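PDB 4R0M: McyG protein from Microcystis aeruginosa PCC 7806, which binds phenylalanyl-adenylate and probably activates its aromatic substrate as an acyl-adenylate for loading onto the adjoining carrier domain in microcystin synthesis. Local coordinates for residues Q81-A86 / M222-V227; A89-L92 / I96-P99; I235-V238 / D243-H246; I74-K79 / K114-V119. All blocks are in the same frame, centred on the assembly; numbering follows the deposited sequence.

Contact 1 of 4, residues Q81-A86 / M222-V227; sequences QDFIPA and MPLDHV. With FA5 (adenosine-5'-[phenylalaninyl-phosphate]), chain C.
Leu-224 is held from behind by helix 80-93, its CB resting on the ring face of Phe-83, while two residues further on the same type I turn (Pro-223 to His-226) delivers His-226 to the bound phenylalanyl-adenylate. In the AMP-binding fold of the ANL family this turn bridges strand 217-220 and helix 227-240, and His-226 is the N-cap residue of that helix, its ND1 hydrogen-bonded to the backbone N of Gly-228. The CH-pi contact is nearly vertical: Leu-224 CB sits 3.7 Å from the Phe-83 ring centroid, 16° off the normal. Phe-83 reaches the turn because its CG is anti to the backbone N (chi1 -176°); the two side chains then run past each other in opposite senses. Leu-224 CD1 fills the angle between Phe-83 CD1, at 3.6 Å, and Ile-84 CG1, at 3.7 Å. The ring's tip continues under the turn, bringing Phe-83 CZ within 3.4 Å of Leu-224 O. An alanine at Phe-83 is likely to leave a gap under Leu-224 CB and let the turn shift. Asp-225 OD2 ties the turn to Thr-101 OG1. His-226 NE2 donates a weak, bent bond of 3.0 Å (126°) to FA5 OP3, which joins phosphate to acyl carbon.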
loop_
_atom_site.group_PDB
_atom_site.type_symbol
_atom_site.label_atom_id
_atom_site.label_comp_id
_atom_site.label_asym_id
_atom_site.label_seq_id
_atom_site.Cartn_x
_atom_site.Cartn_y
_atom_site.Cartn_z
ATOM N N GLN A 81 -15.344 -10.557 3.332
ATOM C CA GLN A 81 -16.679 -10.904 2.834
ATOM C C GLN A 81 -17.715 -9.825 3.153
ATOM O O GLN A 81 -18.813 -9.827 2.589
ATOM C CB GLN A 81 -17.149 -12.247 3.405
ATOM C CG GLN A 81 -16.284 -13.445 3.034
ATOM C CD GLN A 81 -15.220 -13.758 4.078
ATOM O OE1 GLN A 81 -14.309 -12.958 4.329
ATOM N NE2 GLN A 81 -15.327 -14.934 4.687
ATOM N N ASP A 82 -17.368 -8.921 4.067
ATOM C CA ASP A 82 -18.235 -7.808 4.444
ATOM C C ASP A 82 -17.782 -6.496 3.818
ATOM O O ASP A 82 -18.607 -5.641 3.495
ATOM C CB ASP A 82 -18.275 -7.651 5.965
ATOM C CG ASP A 82 -19.144 -8.690 6.645
ATOM O OD1 ASP A 82 -19.777 -9.507 5.939
ATOM O OD2 ASP A 82 -19.197 -8.683 7.896
ATOM N N PHE A 83 -16.469 -6.341 3.659
ATOM C CA PHE A 83 -15.880 -5.093 3.173
ATOM C C PHE A 83 -16.264 -4.791 1.723
ATOM O O PHE A 83 -16.819 -3.731 1.434
ATOM C CB PHE A 83 -14.354 -5.124 3.333
ATOM C CG PHE A 83 -13.668 -3.841 2.949
ATOM C CD1 PHE A 83 -13.462 -3.510 1.608
ATOM C CD2 PHE A 83 -13.207 -2.967 3.927
ATOM C CE1 PHE A 83 -12.827 -2.331 1.254
ATOM C CE2 PHE A 83 -12.565 -1.789 3.579
ATOM C CZ PHE A 83 -12.375 -1.471 2.242
ATOM N N ILE A 84 -15.967 -5.724 0.823
ATOM C CA ILE A 84 -16.203 -5.528 -0.612
ATOM C C ILE A 84 -17.687 -5.296 -0.966
ATOM O O ILE A 84 -17.998 -4.341 -1.679
ATOM C CB ILE A 84 -15.562 -6.653 -1.462
ATOM C CG1 ILE A 84 -14.039 -6.654 -1.264
ATOM C CG2 ILE A 84 -15.895 -6.475 -2.935
ATOM C CD1 ILE A 84 -13.336 -7.920 -1.711
ATOM N N PRO A 85 -18.606 -6.143 -0.456
ATOM C CA PRO A 85 -20.017 -5.846 -0.712
ATOM C C PRO A 85 -20.476 -4.486 -0.175
ATOM O O PRO A 85 -21.278 -3.814 -0.827
ATOM C CB PRO A 85 -20.744 -6.993 -0.007
ATOM C CG PRO A 85 -19.772 -8.119 -0.058
ATOM C CD PRO A 85 -18.444 -7.463 0.184
ATOM N N ALA A 86 -19.966 -4.084 0.989
ATOM C CA ALA A 86 -20.298 -2.781 1.575
ATOM C C ALA A 86 -19.703 -1.617 0.784
ATOM O O ALA A 86 -20.326 -0.559 0.665
ATOM C CB ALA A 86 -19.849 -2.715 3.027
HETATM N N MSE A 222 -3.105 -7.913 0.497
HETATM C CA MSE A 222 -2.956 -6.688 1.237
HETATM C C MSE A 222 -4.257 -6.290 1.813
HETATM O O MSE A 222 -5.246 -6.693 1.292
HETATM C CB MSE A 222 -2.505 -5.573 0.328
HETATM C CG MSE A 222 -1.077 -5.700 -0.179
HETATM SE SE MSE A 222 0.398 -5.783 1.067
HETATM C CE MSE A 222 0.764 -7.639 0.914
ATOM N N PRO A 223 -4.291 -5.538 2.886
ATOM C CA PRO A 223 -5.577 -5.142 3.472
ATOM C C PRO A 223 -6.410 -4.292 2.513
ATOM O O PRO A 223 -5.863 -3.503 1.742
ATOM C CB PRO A 223 -5.180 -4.336 4.719
ATOM C CG PRO A 223 -3.743 -3.999 4.540
ATOM C CD PRO A 223 -3.151 -5.094 3.706
ATOM N N LEU A 224 -7.727 -4.458 2.584
ATOM C CA LEU A 224 -8.644 -3.904 1.592
ATOM C C LEU A 224 -8.822 -2.391 1.626
ATOM O O LEU A 224 -9.347 -1.817 0.676
ATOM C CB LEU A 224 -10.008 -4.597 1.679
ATOM C CG LEU A 224 -10.109 -6.065 1.253
ATOM C CD1 LEU A 224 -11.540 -6.543 1.411
ATOM C CD2 LEU A 224 -9.647 -6.274 -0.180
ATOM N N ASP A 225 -8.393 -1.744 2.707
ATOM C CA ASP A 225 -8.519 -0.286 2.818
ATOM C C ASP A 225 -7.502 0.463 1.958
ATOM O O ASP A 225 -7.671 1.650 1.691
ATOM C CB ASP A 225 -8.412 0.173 4.276
ATOM C CG ASP A 225 -7.140 -0.295 4.942
ATOM O OD1 ASP A 225 -7.111 -1.455 5.409
ATOM O OD2 ASP A 225 -6.174 0.497 5.002
ATOM N N HIS A 226 -6.450 -0.228 1.531
ATOM C CA HIS A 226 -5.419 0.390 0.705
ATOM C C HIS A 226 -5.795 0.452 -0.756
ATOM O O HIS A 226 -6.474 -0.438 -1.271
ATOM C CB HIS A 226 -4.096 -0.330 0.883
ATOM C CG HIS A 226 -2.925 0.414 0.303
ATOM N ND1 HIS A 226 -2.489 0.207 -0.951
ATOM C CD2 HIS A 226 -2.103 1.400 0.850
ATOM C CE1 HIS A 226 -1.442 1.011 -1.199
ATOM N NE2 HIS A 226 -1.203 1.741 -0.094
ATOM N N VAL A 227 -5.338 1.506 -1.430
ATOM C CA VAL A 227 -5.685 1.783 -2.833
ATOM C C VAL A 227 -5.310 0.666 -3.822
ATOM O O VAL A 227 -5.995 0.466 -4.831
ATOM C CB VAL A 227 -5.103 3.148 -3.288
ATOM C CG1 VAL A 227 -3.592 3.076 -3.461
ATOM C CG2 VAL A 227 -5.775 3.636 -4.564
HETATM C C FA5 C . 1.007 3.118 -2.019
HETATM O O FA5 C . 1.819 2.639 -1.237
HETATM C CA FA5 C . 1.029 2.717 -3.472
HETATM N N FA5 C . 2.404 2.887 -3.880
HETATM C CB FA5 C . 0.627 1.250 -3.681
HETATM C CG FA5 C . 0.736 0.639 -5.083
HETATM C CD1 FA5 C . 1.482 1.195 -6.123
HETATM C CD2 FA5 C . 0.058 -0.561 -5.341
HETATM C CE1 FA5 C . 1.539 0.578 -7.379
HETATM C CE2 FA5 C . 0.114 -1.190 -6.590
HETATM C CZ FA5 C . 0.859 -0.616 -7.618
HETATM P P FA5 C . 0.454 5.314 -0.512
HETATM O OP1 FA5 C . 0.319 4.836 0.909
HETATM O OP2 FA5 C . -0.311 6.540 -0.941
HETATM O OP3 FA5 C . 0.049 4.099 -1.510
HETATM O "O5'" FA5 C . 2.026 5.582 -0.751
HETATM C "C5'" FA5 C . 2.540 6.112 -1.970
HETATM C "C4'" FA5 C . 4.041 6.299 -1.809
HETATM O "O4'" FA5 C . 4.727 5.051 -1.657
HETATM C "C3'" FA5 C . 4.689 6.946 -3.016
HETATM O "O3'" FA5 C . 4.543 8.365 -3.008
HETATM C "C2'" FA5 C . 6.132 6.523 -2.859
HETATM O "O2'" FA5 C . 6.813 7.389 -1.945
HETATM C "C1'" FA5 C . 6.033 5.148 -2.234
HETATM N N9 FA5 C . 6.211 4.127 -3.298
HETATM C C8 FA5 C . 5.226 3.419 -3.881
HETATM N N7 FA5 C . 5.710 2.564 -4.815
HETATM C C5 FA5 C . 7.045 2.724 -4.849
HETATM C C6 FA5 C . 8.178 2.137 -5.609
HETATM N N6 FA5 C . 7.974 1.183 -6.546
HETATM N N1 FA5 C . 9.426 2.587 -5.337
HETATM C C2 FA5 C . 9.649 3.541 -4.409
HETATM N N3 FA5 C . 8.672 4.112 -3.679
HETATM C C4 FA5 C . 7.372 3.757 -3.850
#

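Contact 2 of 4, residues A89-L92 / I96-P99; sequences ACFL and IPVP
Pro-97 turns its ring from strand 96-99 into the corner made by Cys-90 and Phe-91 of helix 80-93, and its carbons can be followed in turn from CB round to CD. CB lies beside the cysteine, 3.9 Å from Cys-90 CB and 4.0 Å from Cys-90 SG. At the tip, Pro-97 CG makes the closest approach of the contact, 3.6 Å from Phe-91 CE1. CD closes the ring over the helix, 3.8 Å from Cys-90 CB, with Phe-91 CE1 also near. The Phe-91 and Pro-97 side chains cross at about a right angle. Phe-91 starts out away from the strand, but with CG beside its backbone N (chi1 -72°) the ring swings back so that its CD1–CE1 side reaches the proline. A serine replacing Phe-91 would probably strip Pro-97 CG of its aromatic neighbour and deprive Trp-88 of its edge-to-face partner. No hydrogen bond crosses this entirely apolar contact. It closes the beta-alpha-beta unit of strand 72-76, helix 80-93 and strand 96-99, where the returning strand pairs in parallel with the first. Helices 48-64 and 19-27 touch the flanks of segment 89-92, Leu-75 of strand 72-76 adjoins Pro-97, and Ile-96, Val-98 and Pro-99 reach strand 176-182.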
loop_
_atom_site.group_PDB
_atom_site.type_symbol
_atom_site.label_atom_id
_atom_site.label_comp_id
_atom_site.label_asym_id
_atom_site.label_seq_id
_atom_site.Cartn_x
_atom_site.Cartn_y
_atom_site.Cartn_z
ATOM N N ALA A 89 -21.755 -1.412 -2.331
ATOM C CA ALA A 89 -23.042 -0.849 -1.925
ATOM C C ALA A 89 -23.002 0.678 -1.992
ATOM O O ALA A 89 -23.897 1.304 -2.564
ATOM C CB ALA A 89 -23.414 -1.309 -0.526
ATOM N N CYS A 90 -21.952 1.256 -1.407
ATOM C CA CYS A 90 -21.721 2.695 -1.422
ATOM C C CYS A 90 -21.534 3.222 -2.843
ATOM O O CYS A 90 -22.095 4.264 -3.201
ATOM C CB CYS A 90 -20.502 3.051 -0.559
ATOM S SG CYS A 90 -20.710 2.719 1.209
ATOM N N PHE A 91 -20.755 2.504 -3.650
ATOM C CA PHE A 91 -20.533 2.891 -5.048
ATOM C C PHE A 91 -21.849 3.008 -5.827
ATOM O O PHE A 91 -22.075 3.999 -6.525
ATOM C CB PHE A 91 -19.589 1.912 -5.756
ATOM C CG PHE A 91 -18.146 2.018 -5.328
ATOM C CD1 PHE A 91 -17.644 3.186 -4.759
ATOM C CD2 PHE A 91 -17.277 0.952 -5.529
ATOM C CE1 PHE A 91 -16.310 3.276 -4.381
ATOM C CE2 PHE A 91 -15.943 1.038 -5.153
ATOM C CZ PHE A 91 -15.459 2.201 -4.577
ATOM N N LEU A 92 -22.712 2.002 -5.683
ATOM C CA LEU A 92 -23.989 1.948 -6.399
ATOM C C LEU A 92 -24.962 3.052 -5.986
ATOM O O LEU A 92 -25.715 3.560 -6.818
ATOM C CB LEU A 92 -24.658 0.582 -6.219
ATOM C CG LEU A 92 -23.990 -0.696 -6.737
ATOM C CD1 LEU A 92 -24.804 -1.905 -6.304
ATOM C CD2 LEU A 92 -23.815 -0.693 -8.247
ATOM N N ILE A 96 -20.237 7.978 -0.619
ATOM C CA ILE A 96 -18.777 7.915 -0.671
ATOM C C ILE A 96 -18.219 7.094 0.499
ATOM O O ILE A 96 -18.304 7.522 1.654
ATOM C CB ILE A 96 -18.142 9.325 -0.715
ATOM C CG1 ILE A 96 -18.641 10.098 -1.945
ATOM C CG2 ILE A 96 -16.619 9.235 -0.728
ATOM C CD1 ILE A 96 -18.553 11.604 -1.816
ATOM N N PRO A 97 -17.652 5.908 0.202
ATOM C CA PRO A 97 -17.031 5.111 1.255
ATOM C C PRO A 97 -15.673 5.693 1.641
ATOM O O PRO A 97 -14.940 6.186 0.778
ATOM C CB PRO A 97 -16.861 3.738 0.605
ATOM C CG PRO A 97 -16.720 4.029 -0.852
ATOM C CD PRO A 97 -17.492 5.289 -1.128
ATOM N N VAL A 98 -15.364 5.656 2.934
ATOM C CA VAL A 98 -14.082 6.144 3.437
ATOM C C VAL A 98 -13.406 5.007 4.203
ATOM O O VAL A 98 -13.547 4.897 5.427
ATOM C CB VAL A 98 -14.243 7.409 4.314
ATOM C CG1 VAL A 98 -12.883 7.990 4.683
ATOM C CG2 VAL A 98 -15.079 8.460 3.593
ATOM N N PRO A 99 -12.686 4.134 3.474
ATOM C CA PRO A 99 -12.050 2.984 4.100
ATOM C C PRO A 99 -10.836 3.405 4.912
ATOM O O PRO A 99 -9.990 4.157 4.424
ATOM C CB PRO A 99 -11.622 2.114 2.904
ATOM C CG PRO A 99 -12.259 2.724 1.695
ATOM C CD PRO A 99 -12.427 4.174 2.027
#

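Contact 3 of 4, residues I235-V238 / D243-H246; sequences IMAV and DQIH
Ala-237 presses its methyl onto the side chain of Gln-244, and nearly all the close packing of this contact happens there. Ala-237 CB is 3.6 Å from Gln-244 CB and stands above the plane of the amide, 3.3 Å from Gln-244 NE2. Val-238 CG2 comes to the same nitrogen at 3.4 Å, beyond the end of the amide. Neither methyl can bond to NE2, so its hydrogens are used elsewhere: Tyr-48 OH is its hydrogen-bond partner, and Gly-234 O, one turn back along the helix, is a weak one. The other end of the amide is gripped too. His-246 NE2 donates to Gln-244 OE1 over 2.7 Å, at 157°, on a lone pair in the carbonyl plane, with the oxygen almost exactly in the imidazole plane. His-246 ND1 pairs with Asn-220 ND2, consistent with ND1 being the acceptor. Polar partners at both ends thus fix the rotation of this buried amide.

The contact belongs to a beta-alpha-beta crossover: strand 217-220, helix 227-240, then strand 243-246, which lies in the large mixed sheet between strands 217-220 and 33-37. Gln-244 reaches the helix with CG lodged between backbone N and carbonyl carbon (chi1 65°) and an extended chain beyond. The looser part is at the start of the strand. Partly exposed Asp-243 points away from the helix and makes no side-chain contact with it; its carboxylate instead bonds His-32 ND1 and the backbone N of Gly-33. On the helix, Ile-235 likewise faces elsewhere, packing on Trp-88 and Phe-91.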
loop_
_atom_site.group_PDB
_atom_site.type_symbol
_atom_site.label_atom_id
_atom_site.label_comp_id
_atom_site.label_asym_id
_atom_site.label_seq_id
_atom_site.Cartn_x
_atom_site.Cartn_y
_atom_site.Cartn_z
ATOM N N ILE A 235 -11.325 -3.244 -8.308
ATOM C CA ILE A 235 -12.129 -2.626 -9.363
ATOM C C ILE A 235 -11.652 -2.988 -10.776
ATOM O O ILE A 235 -12.473 -3.152 -11.681
ATOM C CB ILE A 235 -12.201 -1.093 -9.177
ATOM C CG1 ILE A 235 -12.985 -0.753 -7.902
ATOM C CG2 ILE A 235 -12.831 -0.415 -10.390
ATOM C CD1 ILE A 235 -12.673 0.611 -7.321
HETATM N N MSE A 236 -10.338 -3.127 -10.957
HETATM C CA MSE A 236 -9.779 -3.569 -12.240
HETATM C C MSE A 236 -10.341 -4.910 -12.628
HETATM O O MSE A 236 -10.762 -5.102 -13.772
HETATM C CB MSE A 236 -8.249 -3.617 -12.237
HETATM C CG MSE A 236 -7.748 -3.830 -13.667
HETATM SE SE MSE A 236 -5.785 -3.863 -13.794
HETATM C CE MSE A 236 -5.519 -5.689 -13.111
ATOM N N ALA A 237 -10.362 -5.843 -11.677
ATOM C CA ALA A 237 -10.859 -7.190 -11.926
ATOM C C ALA A 237 -12.335 -7.182 -12.319
ATOM O O ALA A 237 -12.759 -7.966 -13.169
ATOM C CB ALA A 237 -10.629 -8.074 -10.713
ATOM N N VAL A 238 -13.101 -6.288 -11.697
ATOM C CA VAL A 238 -14.512 -6.097 -12.033
ATOM C C VAL A 238 -14.640 -5.525 -13.450
ATOM O O VAL A 238 -15.454 -6.001 -14.242
ATOM C CB VAL A 238 -15.227 -5.190 -11.006
ATOM C CG1 VAL A 238 -16.704 -5.044 -11.344
ATOM C CG2 VAL A 238 -15.071 -5.751 -9.600
ATOM N N ASP A 243 -11.716 -13.286 -12.678
ATOM C CA ASP A 243 -11.691 -13.812 -11.317
ATOM C C ASP A 243 -10.729 -13.025 -10.429
ATOM O O ASP A 243 -9.605 -12.712 -10.839
ATOM C CB ASP A 243 -11.309 -15.294 -11.316
ATOM C CG ASP A 243 -12.495 -16.207 -11.572
ATOM O OD1 ASP A 243 -13.618 -15.884 -11.129
ATOM O OD2 ASP A 243 -12.298 -17.265 -12.207
ATOM N N GLN A 244 -11.187 -12.692 -9.224
ATOM C CA GLN A 244 -10.338 -12.035 -8.228
ATOM C C GLN A 244 -10.363 -12.758 -6.883
ATOM O O GLN A 244 -11.412 -13.221 -6.426
ATOM C CB GLN A 244 -10.677 -10.541 -8.072
ATOM C CG GLN A 244 -12.055 -10.225 -7.511
ATOM C CD GLN A 244 -12.268 -8.734 -7.316
ATOM O OE1 GLN A 244 -11.868 -8.161 -6.299
ATOM N NE2 GLN A 244 -12.914 -8.100 -8.289
ATOM N N ILE A 245 -9.191 -12.850 -6.265
ATOM C CA ILE A 245 -9.022 -13.554 -4.999
ATOM C C ILE A 245 -8.489 -12.593 -3.941
ATOM O O ILE A 245 -7.601 -11.781 -4.218
ATOM C CB ILE A 245 -8.074 -14.765 -5.151
ATOM C CG1 ILE A 245 -8.492 -15.622 -6.352
ATOM C CG2 ILE A 245 -8.061 -15.604 -3.879
ATOM C CD1 ILE A 245 -7.388 -16.488 -6.915
ATOM N N HIS A 246 -9.047 -12.684 -2.736
ATOM C CA HIS A 246 -8.610 -11.861 -1.615
ATOM C C HIS A 246 -8.295 -12.689 -0.402
ATOM O O HIS A 246 -9.142 -13.433 0.103
ATOM C CB HIS A 246 -9.636 -10.780 -1.307
ATOM C CG HIS A 246 -9.747 -9.736 -2.388
ATOM N ND1 HIS A 246 -8.906 -8.687 -2.469
ATOM C CD2 HIS A 246 -10.622 -9.622 -3.467
ATOM C CE1 HIS A 246 -9.231 -7.934 -3.533
ATOM N NE2 HIS A 246 -10.280 -8.508 -4.145
#

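Contact 4 of 4, residues I74-K79 / K114-V119; sequences ILQIAK and KKLENV
The carboxamide of Gln-76 is the flat group here: Leu-116 CD1 lies over one face, 4.0 Å from Gln-76 CD, while CD2 comes in obliquely past one end of the amide. Strand 72-76 is an inner strand of the parallel four-stranded sheet, and helix 111-122 covers one side of it as the crossover between strands 96-99 and 128-130. Segments 74-76 and 114-119 run nearly antiparallel, at 162°, with their axes 10.6 Å apart. Side chains alternate along the strand: Ile-74 and Gln-76 point toward this helix, while Leu-75 points away and packs on Phe-83 of helix 80-93. Leu-116, its CG anti to the backbone N (chi1 168°), leans in between the two strand residues, CD1 touching both Ile-74 CG2 and Gln-76 CG at 3.9 Å. Helix 135-144 adds Ile-138 beside Gln-76 and Leu-141 beside Leu-116. Past the strand, Asp-131 OD2 accepts hydrogen bonds from the backbone N of both Ala-78 and Lys-79, the latter the N-cap residue of helix 80-93. One turn along the helix from Leu-116, Val-119 CG1 meets Ile-74 CD1 at 4.2 Å.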
loop_
_atom_site.group_PDB
_atom_site.type_symbol
_atom_site.label_atom_id
_atom_site.label_comp_id
_atom_site.label_asym_id
_atom_site.label_seq_id
_atom_site.Cartn_x
_atom_site.Cartn_y
_atom_site.Cartn_z
ATOM N N ILE A 74 -17.655 5.911 7.014
ATOM C CA ILE A 74 -16.344 5.355 7.343
ATOM C C ILE A 74 -16.402 3.830 7.376
ATOM O O ILE A 74 -17.342 3.251 7.915
ATOM C CB ILE A 74 -15.803 5.913 8.685
ATOM C CG1 ILE A 74 -15.513 7.413 8.556
ATOM C CG2 ILE A 74 -14.554 5.156 9.134
ATOM C CD1 ILE A 74 -15.035 8.080 9.832
ATOM N N LEU A 75 -15.396 3.189 6.789
ATOM C CA LEU A 75 -15.299 1.729 6.796
ATOM C C LEU A 75 -14.249 1.236 7.785
ATOM O O LEU A 75 -13.079 1.631 7.725
ATOM C CB LEU A 75 -15.005 1.192 5.391
ATOM C CG LEU A 75 -16.157 0.944 4.409
ATOM C CD1 LEU A 75 -16.868 2.224 3.982
ATOM C CD2 LEU A 75 -15.647 0.180 3.194
ATOM N N GLN A 76 -14.693 0.381 8.703
ATOM C CA GLN A 76 -13.828 -0.268 9.682
ATOM C C GLN A 76 -14.167 -1.757 9.718
ATOM O O GLN A 76 -14.655 -2.281 10.722
ATOM C CB GLN A 76 -14.001 0.378 11.060
ATOM C CG GLN A 76 -13.379 1.761 11.180
ATOM C CD GLN A 76 -11.872 1.705 11.349
ATOM O OE1 GLN A 76 -11.120 1.718 10.371
ATOM N NE2 GLN A 76 -11.424 1.625 12.594
ATOM N N ILE A 77 -13.904 -2.427 8.599
ATOM C CA ILE A 77 -14.319 -3.809 8.391
ATOM C C ILE A 77 -13.111 -4.697 8.104
ATOM O O ILE A 77 -12.449 -4.543 7.074
ATOM C CB ILE A 77 -15.324 -3.916 7.216
ATOM C CG1 ILE A 77 -16.489 -2.930 7.398
ATOM C CG2 ILE A 77 -15.832 -5.345 7.075
ATOM C CD1 ILE A 77 -17.223 -2.581 6.119
ATOM N N ALA A 78 -12.836 -5.630 9.014
ATOM C CA ALA A 78 -11.712 -6.556 8.863
ATOM C C ALA A 78 -12.065 -7.756 7.987
ATOM O O ALA A 78 -11.210 -8.279 7.276
ATOM C CB ALA A 78 -11.213 -7.023 10.223
ATOM N N LYS A 79 -13.323 -8.183 8.044
ATOM C CA LYS A 79 -13.789 -9.334 7.276
ATOM C C LYS A 79 -14.014 -8.963 5.809
ATOM O O LYS A 79 -14.878 -8.145 5.489
ATOM C CB LYS A 79 -15.070 -9.893 7.897
ATOM C CG LYS A 79 -15.387 -11.323 7.505
ATOM C CD LYS A 79 -16.677 -11.780 8.167
ATOM C CE LYS A 79 -17.081 -13.171 7.707
ATOM N NZ LYS A 79 -18.388 -13.555 8.309
ATOM N N LYS A 114 -6.205 6.964 16.255
ATOM C CA LYS A 114 -6.108 8.418 16.089
ATOM C C LYS A 114 -6.605 8.867 14.718
ATOM O O LYS A 114 -7.301 9.876 14.605
ATOM C CB LYS A 114 -4.668 8.900 16.303
ATOM C CG LYS A 114 -4.222 8.906 17.757
ATOM C CD LYS A 114 -2.707 9.018 17.881
ATOM C CE LYS A 114 -2.256 8.788 19.318
ATOM N NZ LYS A 114 -0.772 8.747 19.445
ATOM N N LYS A 115 -6.246 8.108 13.686
ATOM C CA LYS A 115 -6.674 8.391 12.320
ATOM C C LYS A 115 -8.197 8.304 12.205
ATOM O O LYS A 115 -8.834 9.203 11.657
ATOM C CB LYS A 115 -5.997 7.433 11.340
ATOM C CG LYS A 115 -5.934 7.943 9.910
ATOM C CD LYS A 115 -5.335 6.892 8.992
ATOM C CE LYS A 115 -5.046 7.461 7.616
ATOM N NZ LYS A 115 -4.533 6.415 6.690
ATOM N N LEU A 116 -8.769 7.227 12.744
ATOM C CA LEU A 116 -10.217 7.036 12.766
ATOM C C LEU A 116 -10.937 8.224 13.404
ATOM O O LEU A 116 -11.906 8.736 12.840
ATOM C CB LEU A 116 -10.583 5.732 13.487
ATOM C CG LEU A 116 -12.047 5.478 13.865
ATOM C CD1 LEU A 116 -12.949 5.351 12.641
ATOM C CD2 LEU A 116 -12.156 4.244 14.746
ATOM N N GLU A 117 -10.452 8.660 14.568
ATOM C CA GLU A 117 -11.035 9.798 15.283
ATOM C C GLU A 117 -10.850 11.118 14.537
ATOM O O GLU A 117 -11.772 11.934 14.486
ATOM C CB GLU A 117 -10.472 9.899 16.707
ATOM C CG GLU A 117 -10.917 8.766 17.621
ATOM C CD GLU A 117 -10.376 8.873 19.037
ATOM O OE1 GLU A 117 -9.744 9.893 19.380
ATOM O OE2 GLU A 117 -10.591 7.927 19.818
ATOM N N ASN A 118 -9.663 11.320 13.963
ATOM C CA ASN A 118 -9.367 12.543 13.214
ATOM C C ASN A 118 -10.212 12.672 11.952
ATOM O O ASN A 118 -10.813 13.719 11.709
ATOM C CB ASN A 118 -7.875 12.638 12.866
ATOM C CG ASN A 118 -7.016 13.051 14.053
ATOM O OD1 ASN A 118 -7.502 13.639 15.021
ATOM N ND2 ASN A 118 -5.724 12.748 13.976
ATOM N N VAL A 119 -10.255 11.600 11.164
ATOM C CA VAL A 119 -11.054 11.552 9.942
ATOM C C VAL A 119 -12.534 11.755 10.276
ATOM O O VAL A 119 -13.229 12.513 9.595
ATOM C CB VAL A 119 -10.827 10.229 9.168
ATOM C CG1 VAL A 119 -11.827 10.070 8.032
ATOM C CG2 VAL A 119 -9.403 10.164 8.634
#

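All four contacts are buried, so they differ in chemistry more than in depth. Contacts 1 and 2 share helix 80-93, which turns Phe-83 to the ligand-side loop and Cys-90 and Phe-91 to strand 96-99. Contacts 2 and 4 meet in the four-stranded sheet through neighbouring strands, with Val-98 O probably bonded to Leu-75 N. These three are mainly apolar packing, with one carboxamide in contact 4, although contact 1 also carries a residue of the adenylate pocket. Contact 3 belongs to the other, nine-stranded sheet and packs methyls against a glutamine amide whose polar ends are bonded elsewhere; it touches contact 1 where Leu-224 packs on His-246. Contacts 3 and 4 stay about 9 Å apart at their nearest atoms.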